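Yeast glycogen phosphorylase (Saccharomyces cerevisiae, PDB 1YGP) belongs to the carbohydrate phosphorylases, a GT-B family of two-domain proteins, and carries pyridoxal-5'-phosphate in a pocket of its own chain. Local coordinates at residues F106-A111 against Y262-P267. Numbering follows the deposited sequence.
Sequences FLMGRA and YDFPVP. With PLP (pyridoxal-5'-phosphate), chain E.
M108 and A111 of segment 106-111 meet the ring of F264, on strand 255-267 of the mixed sheet in this GT-B fold. The contact is small and wholly apolar. M108 CB points from its backbone toward the strand. Its CG stands beside the backbone N, anti to the carbonyl carbon (chi1 -63°). From CB through CG to SD, no atom comes close to F264. The chain bends at chi2 and chi3, and of M108, CE alone touches the ring. M108 CE lies 3.6 Å from F264 CE1 and 4.0 Å from F264 CD1, approaching the ring obliquely. F264 comes from the opposite direction. Its CG is anti to the backbone N (chi1 178°), which carries the ring out from the strand. W219 also touches both A111 and F264, while L277 of strand 274-284 lies against M108. Next to M108, L107 is the centre of an inverse gamma turn and lines the pyridoxal-5'-phosphate pocket. L107 CD1 is 3.8 Å from N1 of pyridoxal-5'-phosphate. The segment thus has the sheet on one flank and pyridoxal-5'-phosphate on another. At the far end of the F264 ring, A111 CB sits at the edge, near the ring plane, 4.1 Å from F264 CZ.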
ATOM      1  N   PHE A 106       8.854 -13.357  12.999  1.00  5.59           N
ATOM      2  CA  PHE A 106       9.742 -14.048  12.101  1.00  9.15           C
ATOM      3  C   PHE A 106      10.710 -12.922  11.733  1.00 12.48           C
ATOM      4  O   PHE A 106      10.347 -11.919  11.102  1.00 10.33           O
ATOM      5  CB  PHE A 106       8.970 -14.573  10.864  1.00  6.47           C
ATOM      6  CG  PHE A 106       8.082 -15.807  11.082  1.00  6.46           C
ATOM      7  CD1 PHE A 106       8.610 -17.100  10.928  1.00  9.58           C
ATOM      8  CD2 PHE A 106       6.733 -15.678  11.437  1.00 10.84           C
ATOM      9  CE1 PHE A 106       7.809 -18.238  11.121  1.00  2.00           C
ATOM     10  CE2 PHE A 106       5.930 -16.817  11.632  1.00  2.87           C
ATOM     11  CZ  PHE A 106       6.471 -18.095  11.470  1.00  5.49           C
ATOM     12  N   LEU A 107      11.961 -12.999  12.199  1.00 12.19           N
ATOM     13  CA  LEU A 107      12.924 -11.947  11.920  1.00 11.85           C
ATOM     14  C   LEU A 107      13.567 -12.342  10.609  1.00 13.10           C
ATOM     15  O   LEU A 107      14.655 -12.920  10.546  1.00 17.07           O
ATOM     16  CB  LEU A 107      14.015 -11.860  12.980  1.00  8.53           C
ATOM     17  CG  LEU A 107      14.250 -10.597  13.796  1.00  9.25           C
ATOM     18  CD1 LEU A 107      15.725 -10.588  14.181  1.00  4.29           C
ATOM     19  CD2 LEU A 107      13.919  -9.340  13.024  1.00  2.00           C
ATOM     20  N   MET A 108      12.841 -12.051   9.546  1.00 10.68           N
ATOM     21  CA  MET A 108      13.296 -12.445   8.229  1.00  9.10           C
ATOM     22  C   MET A 108      14.519 -11.707   7.702  1.00  9.70           C
ATOM     23  O   MET A 108      15.292 -12.325   6.969  1.00 13.92           O
ATOM     24  CB  MET A 108      12.109 -12.304   7.281  1.00  9.12           C
ATOM     25  CG  MET A 108      10.988 -13.246   7.680  1.00  5.12           C
ATOM     26  SD  MET A 108      11.756 -14.875   7.743  1.00  2.00           S
ATOM     27  CE  MET A 108      11.385 -15.410   6.102  1.00  2.00           C
ATOM     28  N   GLY A 109      14.768 -10.428   8.032  1.00  7.59           N
ATOM     29  CA  GLY A 109      15.955  -9.757   7.520  1.00  9.16           C
ATOM     30  C   GLY A 109      15.756  -9.306   6.083  1.00  9.65           C
ATOM     31  O   GLY A 109      14.659  -8.822   5.792  1.00 12.92           O
ATOM     32  N   ARG A 110      16.738  -9.405   5.180  1.00 10.12           N
ATOM     33  CA  ARG A 110      16.543  -9.018   3.789  1.00  9.67           C
ATOM     34  C   ARG A 110      16.625 -10.257   2.884  1.00 14.88           C
ATOM     35  O   ARG A 110      17.579 -11.061   2.863  1.00 14.92           O
ATOM     36  CB  ARG A 110      17.587  -8.092   3.301  1.00  7.77           C
ATOM     37  CG  ARG A 110      17.824  -6.818   4.049  1.00 18.55           C
ATOM     38  CD  ARG A 110      19.037  -6.177   3.352  1.00 20.63           C
ATOM     39  NE  ARG A 110      19.199  -4.794   3.741  1.00 20.38           N
ATOM     40  CZ  ARG A 110      20.288  -4.082   3.461  1.00 22.27           C
ATOM     41  NH1 ARG A 110      21.332  -4.575   2.808  1.00 20.99           N
ATOM     42  NH2 ARG A 110      20.305  -2.812   3.830  1.00 29.89           N
ATOM     43  N   ALA A 111      15.595 -10.353   2.046  1.00 13.24           N
ATOM     44  CA  ALA A 111      15.417 -11.506   1.196  1.00  6.28           C
ATOM     45  C   ALA A 111      16.255 -11.670  -0.045  1.00  5.66           C
ATOM     46  O   ALA A 111      16.625 -12.814  -0.304  1.00 11.80           O
ATOM     47  CB  ALA A 111      13.981 -11.575   0.770  1.00 13.44           C
ATOM     48  N   TYR A 262      -0.981 -13.215   2.785  1.00  2.00           N
ATOM     49  CA  TYR A 262       0.125 -12.776   1.951  1.00  2.00           C
ATOM     50  C   TYR A 262       1.153 -13.899   2.042  1.00  5.18           C
ATOM     51  O   TYR A 262       1.535 -14.351   3.132  1.00  7.57           O
ATOM     52  CB  TYR A 262       0.745 -11.497   2.477  1.00  2.00           C
ATOM     53  CG  TYR A 262      -0.061 -10.246   2.184  1.00  6.01           C
ATOM     54  CD1 TYR A 262      -1.265 -10.025   2.862  1.00  8.21           C
ATOM     55  CD2 TYR A 262       0.389  -9.313   1.245  1.00  7.44           C
ATOM     56  CE1 TYR A 262      -2.021  -8.884   2.611  1.00  5.30           C
ATOM     57  CE2 TYR A 262      -0.370  -8.158   0.987  1.00  5.78           C
ATOM     58  CZ  TYR A 262      -1.572  -7.959   1.676  1.00  4.62           C
ATOM     59  OH  TYR A 262      -2.343  -6.838   1.456  1.00  7.34           O
ATOM     60  N   ASP A 263       1.539 -14.444   0.900  1.00  4.20           N
ATOM     61  CA  ASP A 263       2.500 -15.508   0.810  1.00  2.00           C
ATOM     62  C   ASP A 263       3.924 -15.084   0.493  1.00  6.63           C
ATOM     63  O   ASP A 263       4.232 -14.366  -0.469  1.00  6.10           O
ATOM     64  CB  ASP A 263       1.995 -16.473  -0.226  1.00  2.00           C
ATOM     65  CG  ASP A 263       0.886 -17.383   0.275  1.00  6.89           C
ATOM     66  OD1 ASP A 263       0.765 -17.590   1.473  1.00  4.50           O
ATOM     67  OD2 ASP A 263       0.140 -17.922  -0.535  1.00 11.86           O
ATOM     68  N   PHE A 264       4.832 -15.561   1.314  1.00  7.36           N
ATOM     69  CA  PHE A 264       6.229 -15.269   1.143  1.00 10.79           C
ATOM     70  C   PHE A 264       6.852 -16.615   0.780  1.00  9.79           C
ATOM     71  O   PHE A 264       6.731 -17.551   1.580  1.00 14.14           O
ATOM     72  CB  PHE A 264       6.752 -14.691   2.476  1.00 15.88           C
ATOM     73  CG  PHE A 264       8.244 -14.401   2.421  1.00 21.06           C
ATOM     74  CD1 PHE A 264       9.169 -15.410   2.745  1.00 23.40           C
ATOM     75  CD2 PHE A 264       8.685 -13.153   1.981  1.00 21.04           C
ATOM     76  CE1 PHE A 264      10.532 -15.164   2.616  1.00 21.65           C
ATOM     77  CE2 PHE A 264      10.054 -12.920   1.858  1.00 24.76           C
ATOM     78  CZ  PHE A 264      10.976 -13.921   2.170  1.00 24.31           C
ATOM     79  N   PRO A 265       7.456 -16.820  -0.393  1.00  7.65           N
ATOM     80  CA  PRO A 265       8.142 -18.053  -0.752  1.00  7.59           C
ATOM     81  C   PRO A 265       9.430 -18.242   0.056  1.00  6.82           C
ATOM     82  O   PRO A 265      10.091 -17.256   0.359  1.00  9.10           O
ATOM     83  CB  PRO A 265       8.318 -17.881  -2.257  1.00  6.17           C
ATOM     84  CG  PRO A 265       8.527 -16.410  -2.439  1.00  9.24           C
ATOM     85  CD  PRO A 265       7.524 -15.834  -1.463  1.00  9.87           C
ATOM     86  N   VAL A 266       9.862 -19.446   0.428  1.00  7.17           N
ATOM     87  CA  VAL A 266      11.062 -19.657   1.244  1.00  6.71           C
ATOM     88  C   VAL A 266      11.960 -20.708   0.575  1.00  5.44           C
ATOM     89  O   VAL A 266      11.617 -21.897   0.560  1.00  3.81           O
ATOM     90  CB  VAL A 266      10.680 -20.139   2.698  1.00  5.98           C
ATOM     91  CG1 VAL A 266      11.960 -20.389   3.466  1.00  3.29           C
ATOM     92  CG2 VAL A 266       9.863 -19.101   3.466  1.00  3.47           C
ATOM     93  N   PRO A 267      13.105 -20.334  -0.009  1.00  4.35           N
ATOM     94  CA  PRO A 267      14.038 -21.242  -0.647  1.00  5.33           C
ATOM     95  C   PRO A 267      14.847 -21.989   0.392  1.00  7.64           C
ATOM     96  O   PRO A 267      14.980 -21.499   1.520  1.00  5.31           O
ATOM     97  CB  PRO A 267      14.862 -20.357  -1.516  1.00  2.00           C
ATOM     98  CG  PRO A 267      15.030 -19.165  -0.618  1.00  2.02           C
ATOM     99  CD  PRO A 267      13.658 -18.990   0.006  1.00  2.00           C
TER
HETATM  100  N1  PLP E 860      18.493  -9.854  16.689  1.00 10.68           N
HETATM  101  C2  PLP E 860      19.237  -9.988  15.555  1.00  9.52           C
HETATM  102  C2A PLP E 860      19.257  -8.845  14.571  1.00  7.12           C
HETATM  103  C3  PLP E 860      19.936 -11.161  15.310  1.00  8.64           C
HETATM  104  O3  PLP E 860      20.627 -11.322  14.135  1.00  6.60           O
HETATM  105  C4  PLP E 860      19.896 -12.198  16.228  1.00  9.70           C
HETATM  106  C4A PLP E 860      20.836 -13.231  16.183  1.00  7.97           C
HETATM  107  C5  PLP E 860      19.122 -12.047  17.370  1.00 14.89           C
HETATM  108  C6  PLP E 860      18.432 -10.878  17.588  1.00 13.47           C
HETATM  109  C5A PLP E 860      19.115 -13.133  18.475  1.00 16.63           C
HETATM  110  O4P PLP E 860      20.194 -12.879  19.388  1.00 17.71           O
HETATM  111  P   PLP E 860      20.047 -12.937  20.961  1.00 17.03           P
HETATM  112  O1P PLP E 860      18.946 -13.884  21.246  1.00 13.83           O
HETATM  113  O2P PLP E 860      21.424 -13.654  21.385  1.00 13.95           O
HETATM  114  O3P PLP E 860      20.101 -11.549  21.488  1.00 21.76           O